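Local coordinates for kinesin-like protein KAR3 (Saccharomyces cerevisiae, PDB 1F9V) that probably couples ATP hydrolysis to movement along microtubules as a kinesin-family motor, and binds ADP and magnesium, at residues 100-103 with 108-111; 8-13 with 64-69; 58-63 with 313-318. The protein carries 2 engineered substitutions. All blocks are in the same frame, centred on the assembly; numbering follows the deposited sequence.

Contact 1 (100-103 with 108-111). With ADP (adenosine-5'-diphosphate), chain C.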
loop_
_atom_site.group_PDB
_atom_site.type_symbol
_atom_site.label_atom_id
_atom_site.label_comp_id
_atom_site.label_asym_id
_atom_site.label_seq_id
_atom_site.Cartn_x
_atom_site.Cartn_y
_atom_site.Cartn_z
ATOM N N PHE A 100 7.795 8.324 -0.057
ATOM C CA PHE A 100 8.568 8.554 -1.276
ATOM C C PHE A 100 8.039 7.622 -2.357
ATOM O O PHE A 100 7.856 8.010 -3.509
ATOM C CB PHE A 100 10.058 8.260 -1.047
ATOM C CG PHE A 100 10.921 8.564 -2.242
ATOM C CD1 PHE A 100 11.089 7.623 -3.257
ATOM C CD2 PHE A 100 11.556 9.795 -2.363
ATOM C CE1 PHE A 100 11.879 7.904 -4.379
ATOM C CE2 PHE A 100 12.347 10.086 -3.481
ATOM C CZ PHE A 100 12.506 9.136 -4.489
ATOM N N THR A 101 7.781 6.382 -1.966
ATOM C CA THR A 101 7.280 5.380 -2.888
ATOM C C THR A 101 5.897 5.718 -3.417
ATOM O O THR A 101 5.639 5.609 -4.615
ATOM C CB THR A 101 7.235 3.997 -2.209
ATOM O OG1 THR A 101 8.577 3.538 -1.998
ATOM C CG2 THR A 101 6.480 2.981 -3.070
ATOM N N MET A 102 5.013 6.146 -2.523
ATOM C CA MET A 102 3.643 6.460 -2.914
ATOM C C MET A 102 3.375 7.870 -3.419
ATOM O O MET A 102 2.557 8.063 -4.326
ATOM C CB MET A 102 2.689 6.201 -1.736
ATOM C CG MET A 102 2.768 4.810 -1.136
ATOM S SD MET A 102 2.262 3.538 -2.283
ATOM C CE MET A 102 0.524 3.934 -2.460
ATOM N N LEU A 103 4.067 8.847 -2.844
ATOM C CA LEU A 103 3.819 10.246 -3.169
ATOM C C LEU A 103 4.922 11.094 -3.805
ATOM O O LEU A 103 4.721 12.293 -3.995
ATOM C CB LEU A 103 3.336 10.960 -1.896
ATOM C CG LEU A 103 1.851 11.205 -1.582
ATOM C CD1 LEU A 103 0.964 10.779 -2.729
ATOM C CD2 LEU A 103 1.490 10.459 -0.316
ATOM N N GLY A 108 5.957 9.001 -7.725
ATOM C CA GLY A 108 5.259 8.102 -6.824
ATOM C C GLY A 108 4.226 7.208 -7.464
ATOM O O GLY A 108 3.772 7.453 -8.577
ATOM N N ILE A 109 3.844 6.158 -6.751
ATOM C CA ILE A 109 2.850 5.245 -7.273
ATOM C C ILE A 109 1.527 5.975 -7.544
ATOM O O ILE A 109 0.836 5.661 -8.510
ATOM C CB ILE A 109 2.633 4.056 -6.301
ATOM C CG1 ILE A 109 3.804 3.068 -6.448
ATOM C CG2 ILE A 109 1.298 3.368 -6.586
ATOM C CD1 ILE A 109 3.719 1.843 -5.564
ATOM N N ILE A 110 1.184 6.952 -6.714
ATOM C CA ILE A 110 -0.070 7.672 -6.931
ATOM C C ILE A 110 -0.028 8.519 -8.216
ATOM O O ILE A 110 -0.874 8.345 -9.092
ATOM C CB ILE A 110 -0.452 8.525 -5.687
ATOM C CG1 ILE A 110 -0.901 7.584 -4.556
ATOM C CG2 ILE A 110 -1.594 9.500 -6.029
ATOM C CD1 ILE A 110 -0.923 8.211 -3.180
ATOM N N PRO A 111 0.936 9.454 -8.341
ATOM C CA PRO A 111 0.951 10.234 -9.590
ATOM C C PRO A 111 1.140 9.350 -10.825
ATOM O O PRO A 111 0.539 9.596 -11.869
ATOM C CB PRO A 111 2.106 11.219 -9.404
ATOM C CG PRO A 111 2.875 10.733 -8.241
ATOM C CD PRO A 111 1.977 9.886 -7.399
HETATM P PB ADP C . 8.523 7.051 5.381
HETATM O O1B ADP C . 8.519 5.567 5.345
HETATM O O2B ADP C . 7.260 7.638 4.580
HETATM O O3B ADP C . 8.575 7.564 6.774
HETATM P PA ADP C . 9.922 8.741 3.499
HETATM O O1A ADP C . 9.404 8.283 2.210
HETATM O O2A ADP C . 9.203 9.945 3.912
HETATM O O3A ADP C . 9.761 7.597 4.574
HETATM O "O5'" ADP C . 11.456 9.112 3.389
HETATM C "C5'" ADP C . 12.560 8.592 4.134
HETATM C "C4'" ADP C . 13.795 9.347 3.558
HETATM O "O4'" ADP C . 14.381 8.471 2.588
HETATM C "C3'" ADP C . 13.428 10.623 2.775
HETATM O "O3'" ADP C . 14.402 11.667 2.939
HETATM C "C2'" ADP C . 13.334 10.183 1.324
HETATM O "O2'" ADP C . 13.517 11.257 0.385
HETATM C "C1'" ADP C . 14.356 9.057 1.264
HETATM N N9 ADP C . 13.966 7.964 0.320
HETATM C C8 ADP C . 13.069 7.000 0.605
HETATM N N7 ADP C . 12.971 6.174 -0.418
HETATM C C5 ADP C . 13.783 6.578 -1.360
HETATM C C6 ADP C . 14.120 6.127 -2.628
HETATM N N6 ADP C . 13.541 5.027 -3.119
HETATM N N1 ADP C . 15.039 6.809 -3.379
HETATM C C2 ADP C . 15.646 7.922 -2.918
HETATM N N3 ADP C . 15.335 8.369 -1.685
HETATM C C4 ADP C . 14.428 7.741 -0.890
#
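Ile109 and Ile110, in the opening turn of one helix, give their N-H groups to Thr101 and Met102, in the closing turn of another, so that two separate helices are joined by backbone bonds. Ile109 N reaches Thr101 O at 2.8 Å and Ile110 N reaches Met102 O at 3.0 Å, each donor lying in the plane of the carbonyl it meets. Amides of a first turn and carbonyls of a last turn, which lack partners within their own helices, thereby satisfy each other. Gly108, at the N-cap position, lets the two backbones come this close: its CA makes a C-H contact of 3.4 Å to Thr101 O, and any side chain there would run into Met102 O. Apolar groups flank the bonds. The CD1 tip of Ile109 lies beside Thr101 CG2 at 3.9 Å and also meets the sulfur of Met102, whose side chain is folded back by bends at chi2 and chi3.

Phe100 faces the nucleotide instead. Its backbone N donates to O1A of the ADP at 2.8 Å, and with CG anti to that N (chi1 -176°) the ring lies nearly parallel to the adenine, adenine C5 sitting 3.4 Å above the Phe100 ring plane, toward the rim. Replacing it with an alanine would probably leave this face of the adenine without its aromatic cover, and the base freer to shift, while the backbone bond to the phosphate could remain. Thr101 OG1 is engaged by Gly97 O of the P-loop. Behind the junction lies the central sheet: Met102 packs on Ala90 of strand 86-91 and Leu242 of strand 235-244, Ile109 rests on Ile88, and Ile110 shares Leu242.

Contact 2 (8-13 with 64-69). With ADP (adenosine-5'-diphosphate), chain C.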
loop_
_atom_site.group_PDB
_atom_site.type_symbol
_atom_site.label_atom_id
_atom_site.label_comp_id
_atom_site.label_asym_id
_atom_site.label_seq_id
_atom_site.Cartn_x
_atom_site.Cartn_y
_atom_site.Cartn_z
ATOM N N TYR A 8 5.629 -7.185 -2.430
ATOM C CA TYR A 8 6.894 -6.669 -2.961
ATOM C C TYR A 8 7.658 -6.047 -1.801
ATOM O O TYR A 8 7.061 -5.458 -0.892
ATOM C CB TYR A 8 6.681 -5.554 -3.989
ATOM C CG TYR A 8 6.049 -5.947 -5.302
ATOM C CD1 TYR A 8 5.851 -7.282 -5.653
ATOM C CD2 TYR A 8 5.651 -4.963 -6.205
ATOM C CE1 TYR A 8 5.271 -7.621 -6.880
ATOM C CE2 TYR A 8 5.075 -5.291 -7.422
ATOM C CZ TYR A 8 4.884 -6.612 -7.754
ATOM O OH TYR A 8 4.299 -6.915 -8.966
ATOM N N CYS A 9 8.978 -6.183 -1.820
ATOM C CA CYS A 9 9.803 -5.566 -0.796
ATOM C C CYS A 9 10.665 -4.537 -1.524
ATOM O O CYS A 9 11.080 -4.773 -2.662
ATOM C CB CYS A 9 10.701 -6.607 -0.119
ATOM S SG CYS A 9 11.950 -5.895 1.001
ATOM N N ARG A 10 10.908 -3.391 -0.900
ATOM C CA ARG A 10 11.760 -2.387 -1.520
ATOM C C ARG A 10 12.767 -1.831 -0.535
ATOM O O ARG A 10 12.402 -1.302 0.517
ATOM C CB ARG A 10 10.953 -1.224 -2.091
ATOM C CG ARG A 10 11.861 -0.158 -2.707
ATOM C CD ARG A 10 11.125 1.124 -3.075
ATOM N NE ARG A 10 11.892 1.898 -4.046
ATOM C CZ ARG A 10 11.419 2.947 -4.709
ATOM N NH1 ARG A 10 10.170 3.359 -4.507
ATOM N NH2 ARG A 10 12.186 3.575 -5.589
ATOM N N ILE A 11 14.044 -1.957 -0.883
ATOM C CA ILE A 11 15.115 -1.434 -0.048
ATOM C C ILE A 11 15.459 -0.061 -0.613
ATOM O O ILE A 11 15.829 0.057 -1.783
ATOM C CB ILE A 11 16.386 -2.328 -0.114
ATOM C CG1 ILE A 11 16.040 -3.761 0.301
ATOM C CG2 ILE A 11 17.476 -1.756 0.794
ATOM C CD1 ILE A 11 17.028 -4.799 -0.182
ATOM N N ARG A 12 15.312 0.980 0.194
ATOM C CA ARG A 12 15.637 2.316 -0.280
ATOM C C ARG A 12 17.144 2.533 -0.203
ATOM O O ARG A 12 17.850 1.798 0.487
ATOM C CB ARG A 12 14.948 3.373 0.585
ATOM C CG ARG A 12 15.449 3.435 2.025
ATOM C CD ARG A 12 15.232 4.817 2.639
ATOM N NE ARG A 12 15.411 4.844 4.091
ATOM C CZ ARG A 12 16.592 4.851 4.706
ATOM N NH1 ARG A 12 17.715 4.834 3.992
ATOM N NH2 ARG A 12 16.654 4.886 6.033
ATOM N N PRO A 13 17.664 3.504 -0.971
ATOM C CA PRO A 13 19.103 3.780 -0.922
ATOM C C PRO A 13 19.461 4.267 0.482
ATOM O O PRO A 13 18.628 4.840 1.188
ATOM C CB PRO A 13 19.305 4.882 -1.968
ATOM C CG PRO A 13 18.100 4.794 -2.866
ATOM C CD PRO A 13 16.974 4.326 -1.980
ATOM N N ASP A 64 16.803 0.376 -7.815
ATOM C CA ASP A 64 15.460 0.517 -8.374
ATOM C C ASP A 64 14.808 1.853 -8.059
ATOM O O ASP A 64 14.503 2.155 -6.910
ATOM C CB ASP A 64 14.570 -0.616 -7.877
ATOM C CG ASP A 64 14.889 -1.934 -8.546
ATOM O OD1 ASP A 64 14.984 -1.965 -9.789
ATOM O OD2 ASP A 64 15.046 -2.946 -7.835
ATOM N N THR A 65 14.598 2.653 -9.097
ATOM C CA THR A 65 13.971 3.965 -8.965
ATOM C C THR A 65 12.443 3.826 -8.957
ATOM O O THR A 65 11.901 2.741 -9.167
ATOM C CB THR A 65 14.347 4.866 -10.161
ATOM O OG1 THR A 65 13.789 4.313 -11.357
ATOM C CG2 THR A 65 15.859 4.949 -10.328
ATOM N N ASN A 66 11.754 4.936 -8.722
ATOM C CA ASN A 66 10.298 4.918 -8.733
ATOM C C ASN A 66 9.786 4.496 -10.109
ATOM O O ASN A 66 8.788 3.789 -10.219
ATOM C CB ASN A 66 9.754 6.292 -8.347
ATOM C CG ASN A 66 9.639 6.460 -6.849
ATOM O OD1 ASN A 66 10.117 5.617 -6.086
ATOM N ND2 ASN A 66 9.008 7.544 -6.413
ATOM N N VAL A 67 10.476 4.912 -11.169
ATOM C CA VAL A 67 10.072 4.528 -12.519
ATOM C C VAL A 67 10.213 3.004 -12.693
ATOM O O VAL A 67 9.349 2.355 -13.288
ATOM C CB VAL A 67 10.923 5.278 -13.592
ATOM C CG1 VAL A 67 10.809 4.592 -14.937
ATOM C CG2 VAL A 67 10.461 6.726 -13.690
ATOM N N ASP A 68 11.296 2.434 -12.167
ATOM C CA ASP A 68 11.515 0.989 -12.251
ATOM C C ASP A 68 10.413 0.236 -11.493
ATOM O O ASP A 68 9.924 -0.794 -11.945
ATOM C CB ASP A 68 12.873 0.610 -11.643
ATOM C CG ASP A 68 14.040 1.214 -12.396
ATOM O OD1 ASP A 68 13.913 1.410 -13.625
ATOM O OD2 ASP A 68 15.080 1.493 -11.758
ATOM N N VAL A 69 10.035 0.760 -10.332
ATOM C CA VAL A 69 9.000 0.129 -9.520
ATOM C C VAL A 69 7.669 0.122 -10.263
ATOM O O VAL A 69 6.975 -0.891 -10.308
ATOM C CB VAL A 69 8.824 0.869 -8.170
ATOM C CG1 VAL A 69 7.527 0.409 -7.477
ATOM C CG2 VAL A 69 10.041 0.611 -7.277
HETATM P PB ADP C . 8.523 7.051 5.381
HETATM O O1B ADP C . 8.519 5.567 5.345
HETATM O O2B ADP C . 7.260 7.638 4.580
HETATM O O3B ADP C . 8.575 7.564 6.774
HETATM P PA ADP C . 9.922 8.741 3.499
HETATM O O1A ADP C . 9.404 8.283 2.210
HETATM O O2A ADP C . 9.203 9.945 3.912
HETATM O O3A ADP C . 9.761 7.597 4.574
HETATM O "O5'" ADP C . 11.456 9.112 3.389
HETATM C "C5'" ADP C . 12.560 8.592 4.134
HETATM C "C4'" ADP C . 13.795 9.347 3.558
HETATM O "O4'" ADP C . 14.381 8.471 2.588
HETATM C "C3'" ADP C . 13.428 10.623 2.775
HETATM O "O3'" ADP C . 14.402 11.667 2.939
HETATM C "C2'" ADP C . 13.334 10.183 1.324
HETATM O "O2'" ADP C . 13.517 11.257 0.385
HETATM C "C1'" ADP C . 14.356 9.057 1.264
HETATM N N9 ADP C . 13.966 7.964 0.320
HETATM C C8 ADP C . 13.069 7.000 0.605
HETATM N N7 ADP C . 12.971 6.174 -0.418
HETATM C C5 ADP C . 13.783 6.578 -1.360
HETATM C C6 ADP C . 14.120 6.127 -2.628
HETATM N N6 ADP C . 13.541 5.027 -3.119
HETATM N N1 ADP C . 15.039 6.809 -3.379
HETATM C C2 ADP C . 15.646 7.922 -2.918
HETATM N N3 ADP C . 15.335 8.369 -1.685
HETATM C C4 ADP C . 14.428 7.741 -0.890
#
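Arg10 projects from its strand as an extended side chain and lays its guanidinium between Val69 and the adenine amino group of the ADP, while its edge is turned to Asn66 and Asp64. Over the centre of one face sits Val69 CG2, 3.7 Å from Arg10 CZ. Above the opposite face, displaced toward the rim, lies N6 of the ADP, 3.2 Å from Arg10 NH2; the amino nitrogen sits over this face with the base itself turned steeply to it, and no hydrogen bond is formed.

In the guanidinium plane the end-on nitrogens converge on a single acceptor. Arg10 NH1 reaches Asn66 OD1 at 2.8 Å and Arg10 NH2 reaches the same oxygen at 2.9 Å, the amide being turned 54° against the guanidinium. NH2 has a second acceptor, Asp64 O at 3.0 Å, which stands 21° out of the plane. With CG anti to the backbone N (chi1 178°) and the chain straight as far as NE, the arginine spans the distance from strand to helix and crosses Asn66 and Val69 at about a right angle. NH1 also bonds to Thr101 OG1, and the ND2 of Asn66 to Phe100 O, which fixes the amide with its oxygen toward the arginine. The helix bearing Asn66 starts with a capping box: Asp68 N donates to Thr65 OG1 at 3.2 Å, and Thr65 N donates in return to Asp68 OD2 at 2.9 Å.

Further along the strand's exit, Arg12 CB lies near N7 of the base and Pro13 CD rests 3.4 Å from C6, on the face of the adenine away from Phe100. This Arg-x-Arg-Pro sequence, which begins in the last residues of strand 4-11 and runs out of it, is the adenine-side nucleotide-binding motif of kinesin motor domains.

Contact 3 (58-63 with 313-318). With ADP (adenosine-5'-diphosphate), chain D.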
loop_
_atom_site.group_PDB
_atom_site.type_symbol
_atom_site.label_atom_id
_atom_site.label_comp_id
_atom_site.label_asym_id
_atom_site.label_seq_id
_atom_site.Cartn_x
_atom_site.Cartn_y
_atom_site.Cartn_z
ATOM N N LYS A 58 8.533 -9.955 -5.665
ATOM C CA LYS A 58 9.550 -9.097 -6.255
ATOM C C LYS A 58 10.270 -8.331 -5.163
ATOM O O LYS A 58 9.671 -7.940 -4.159
ATOM C CB LYS A 58 8.912 -8.108 -7.239
ATOM C CG LYS A 58 9.908 -7.167 -7.912
ATOM C CD LYS A 58 10.184 -7.517 -9.380
ATOM C CE LYS A 58 9.625 -8.872 -9.799
ATOM N NZ LYS A 58 9.320 -8.930 -11.266
ATOM N N ILE A 59 11.567 -8.130 -5.347
ATOM C CA ILE A 59 12.337 -7.375 -4.378
ATOM C C ILE A 59 13.074 -6.291 -5.137
ATOM O O ILE A 59 13.846 -6.576 -6.047
ATOM C CB ILE A 59 13.350 -8.256 -3.617
ATOM C CG1 ILE A 59 12.614 -9.375 -2.875
ATOM C CG2 ILE A 59 14.117 -7.403 -2.605
ATOM C CD1 ILE A 59 13.523 -10.358 -2.163
ATOM N N PHE A 60 12.792 -5.044 -4.785
ATOM C CA PHE A 60 13.433 -3.898 -5.413
ATOM C C PHE A 60 14.604 -3.494 -4.535
ATOM O O PHE A 60 14.459 -3.387 -3.317
ATOM C CB PHE A 60 12.450 -2.727 -5.527
ATOM C CG PHE A 60 11.259 -3.018 -6.400
ATOM C CD1 PHE A 60 11.378 -3.006 -7.787
ATOM C CD2 PHE A 60 10.017 -3.301 -5.835
ATOM C CE1 PHE A 60 10.280 -3.270 -8.602
ATOM C CE2 PHE A 60 8.910 -3.568 -6.639
ATOM C CZ PHE A 60 9.041 -3.553 -8.026
ATOM N N ASP A 61 15.767 -3.280 -5.141
ATOM C CA ASP A 61 16.929 -2.886 -4.358
ATOM C C ASP A 61 17.218 -1.395 -4.493
ATOM O O ASP A 61 16.436 -0.653 -5.093
ATOM C CB ASP A 61 18.160 -3.729 -4.736
ATOM C CG ASP A 61 18.627 -3.502 -6.162
ATOM O OD1 ASP A 61 18.358 -2.423 -6.732
ATOM O OD2 ASP A 61 19.278 -4.421 -6.710
ATOM N N GLN A 62 18.335 -0.957 -3.924
ATOM C CA GLN A 62 18.700 0.452 -3.948
ATOM C C GLN A 62 18.849 1.062 -5.339
ATOM O O GLN A 62 18.774 2.279 -5.484
ATOM C CB GLN A 62 19.983 0.673 -3.143
ATOM C CG GLN A 62 19.825 0.368 -1.662
ATOM C CD GLN A 62 20.406 -0.975 -1.282
ATOM O OE1 GLN A 62 20.023 -2.019 -1.831
ATOM N NE2 GLN A 62 21.342 -0.960 -0.337
ATOM N N GLN A 63 19.057 0.228 -6.354
ATOM C CA GLN A 63 19.212 0.727 -7.719
ATOM C C GLN A 63 17.855 0.967 -8.380
ATOM O O GLN A 63 17.763 1.672 -9.385
ATOM C CB GLN A 63 20.015 -0.262 -8.572
ATOM C CG GLN A 63 21.384 -0.623 -8.009
ATOM C CD GLN A 63 22.463 0.385 -8.380
ATOM O OE1 GLN A 63 22.192 1.576 -8.539
ATOM N NE2 GLN A 63 23.695 -0.094 -8.519
ATOM N N LEU A 313 -1.836 -5.547 -3.323
ATOM C CA LEU A 313 -0.381 -5.557 -3.344
ATOM C C LEU A 313 0.130 -4.948 -2.045
ATOM O O LEU A 313 -0.199 -3.809 -1.713
ATOM C CB LEU A 313 0.155 -4.744 -4.529
ATOM C CG LEU A 313 1.649 -4.390 -4.466
ATOM C CD1 LEU A 313 2.484 -5.668 -4.476
ATOM C CD2 LEU A 313 2.016 -3.496 -5.648
ATOM N N MET A 314 0.908 -5.724 -1.298
ATOM C CA MET A 314 1.503 -5.233 -0.060
ATOM C C MET A 314 2.912 -4.815 -0.471
ATOM O O MET A 314 3.655 -5.603 -1.051
ATOM C CB MET A 314 1.561 -6.335 1.004
ATOM C CG MET A 314 0.230 -7.059 1.238
ATOM S SD MET A 314 -1.089 -5.971 1.858
ATOM C CE MET A 314 -0.304 -5.312 3.401
ATOM N N PHE A 315 3.258 -3.569 -0.186
ATOM C CA PHE A 315 4.555 -3.011 -0.542
ATOM C C PHE A 315 5.349 -2.741 0.738
ATOM O O PHE A 315 5.107 -1.749 1.424
ATOM C CB PHE A 315 4.329 -1.710 -1.325
ATOM C CG PHE A 315 5.408 -1.399 -2.312
ATOM C CD1 PHE A 315 6.609 -0.845 -1.883
ATOM C CD2 PHE A 315 5.233 -1.658 -3.663
ATOM C CE1 PHE A 315 7.628 -0.550 -2.795
ATOM C CE2 PHE A 315 6.243 -1.367 -4.582
ATOM C CZ PHE A 315 7.444 -0.811 -4.144
ATOM N N VAL A 316 6.299 -3.617 1.056
ATOM C CA VAL A 316 7.080 -3.454 2.276
ATOM C C VAL A 316 8.405 -2.731 2.059
ATOM O O VAL A 316 9.321 -3.234 1.403
ATOM C CB VAL A 316 7.315 -4.815 2.966
ATOM C CG1 VAL A 316 8.122 -4.629 4.242
ATOM C CG2 VAL A 316 5.970 -5.456 3.295
ATOM N N ASN A 317 8.474 -1.532 2.626
ATOM C CA ASN A 317 9.633 -0.664 2.532
ATOM C C ASN A 317 10.587 -0.916 3.677
ATOM O O ASN A 317 10.171 -1.009 4.832
ATOM C CB ASN A 317 9.187 0.799 2.579
ATOM C CG ASN A 317 8.331 1.180 1.395
ATOM O OD1 ASN A 317 7.110 1.297 1.505
ATOM N ND2 ASN A 317 8.967 1.378 0.248
ATOM N N ILE A 318 11.875 -1.020 3.358
ATOM C CA ILE A 318 12.876 -1.224 4.395
ATOM C C ILE A 318 14.130 -0.410 4.129
ATOM O O ILE A 318 14.447 -0.075 2.984
ATOM C CB ILE A 318 13.285 -2.712 4.544
ATOM C CG1 ILE A 318 13.829 -3.251 3.227
ATOM C CG2 ILE A 318 12.095 -3.542 5.040
ATOM C CD1 ILE A 318 14.556 -4.579 3.390
HETATM P PB ADP D . 0.609 -13.208 -13.875
HETATM O O1B ADP D . 0.335 -14.663 -13.663
HETATM O O2B ADP D . 0.787 -12.432 -12.453
HETATM O O3B ADP D . 1.806 -13.008 -14.746
HETATM P PA ADP D . -1.874 -11.711 -13.941
HETATM O O1A ADP D . -3.043 -11.926 -14.813
HETATM O O2A ADP D . -2.117 -12.185 -12.565
HETATM O O3A ADP D . -0.642 -12.522 -14.519
HETATM O "O5'" ADP D . -1.363 -10.185 -13.991
HETATM C "C5'" ADP D . -0.105 -9.891 -14.606
HETATM C "C4'" ADP D . 0.586 -8.677 -13.986
HETATM O "O4'" ADP D . -0.315 -7.755 -13.321
HETATM C "C3'" ADP D . 1.651 -9.062 -12.981
HETATM O "O3'" ADP D . 2.933 -9.312 -13.577
HETATM C "C2'" ADP D . 1.669 -7.917 -11.999
HETATM O "O2'" ADP D . 2.619 -6.899 -12.358
HETATM C "C1'" ADP D . 0.216 -7.448 -11.999
HETATM N N9 ADP D . -0.581 -8.037 -10.842
HETATM C C8 ADP D . -1.582 -8.934 -10.914
HETATM N N7 ADP D . -2.043 -9.187 -9.674
HETATM C C5 ADP D . -1.357 -8.463 -8.815
HETATM C C6 ADP D . -1.355 -8.268 -7.417
HETATM N N6 ADP D . -2.225 -8.927 -6.629
HETATM N N1 ADP D . -0.455 -7.399 -6.845
HETATM C C2 ADP D . 0.440 -6.708 -7.586
HETATM N N3 ADP D . 0.444 -6.880 -8.922
HETATM C C4 ADP D . -0.411 -7.724 -9.566
#
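Phe60 and Phe315 meet at the corners of their rings, Phe60 CD2 lying 4.0 Å from Phe315 CZ, and this pair carries the whole contact. The ring planes are within 11° of parallel, yet the centroids stand 5.9 Å apart, so the rings are slid past one another and barely overlap. They come from strands that are not neighbours in the sheet: strand 4-11 runs between them, and Phe60 CA is nearest to Asn317 CA, 9.4 Å away, so Phe315 reaches Phe60 from two residues back along its strand. Phe315 bridges much of that gap because its CG is swung away from the backbone N (chi1 -151°), which carries CZ and CE2 toward Phe60.

The packed side is completed by other groups. Lys58 CG lies 3.7 Å above the plane of the Phe60 ring, off toward the rim, and Val69 from helix 66-77 touches both aromatic residues. Arg10 adds its aliphatic part against Phe315. Beyond strand 58-60 the chain turns outward: residues 61-63 form a turn in which Asp61 OD1 accepts from Gln63 N at 2.8 Å, an Asx turn, with Gln63 exposed. Asp61 N is held by Asp64 OD2. Leu313 plays no part in the ring contact but lies against a second ADP, its CB 3.6 Å from N1.

No hydrogen bond crosses between the segments, and the shared surface is small. Cohesion here is therefore hydrophobic, the pair filling space beside Val69; backbone bonds tie each strand to 4-11 between them, and 311-318 also to 86-91.

Overall arrangement
The touching residues are mostly buried; exposed ones in the segments include Gln63, Thr65 and Val67. Contacts 2 and 3 share the edge of the central sheet, where strand 4-11 pairs with both 58-60 and 311-318, and helix 66-77 packs over them. Contact 1 lies beside them, next to the P-loop, and joins contact 2 through Thr101 and Asn66, while its Thr101 CG2 and Ile109 CD1 also touch Phe315 of contact 3. The chemistry differs: backbone bonds between helix ends in contact 1, a charged side chain with several acceptors in contact 2, and purely apolar ring packing in contact 3. Contacts 1 and 2 border one ADP; contact 3 borders a second, which Tyr8 also touches.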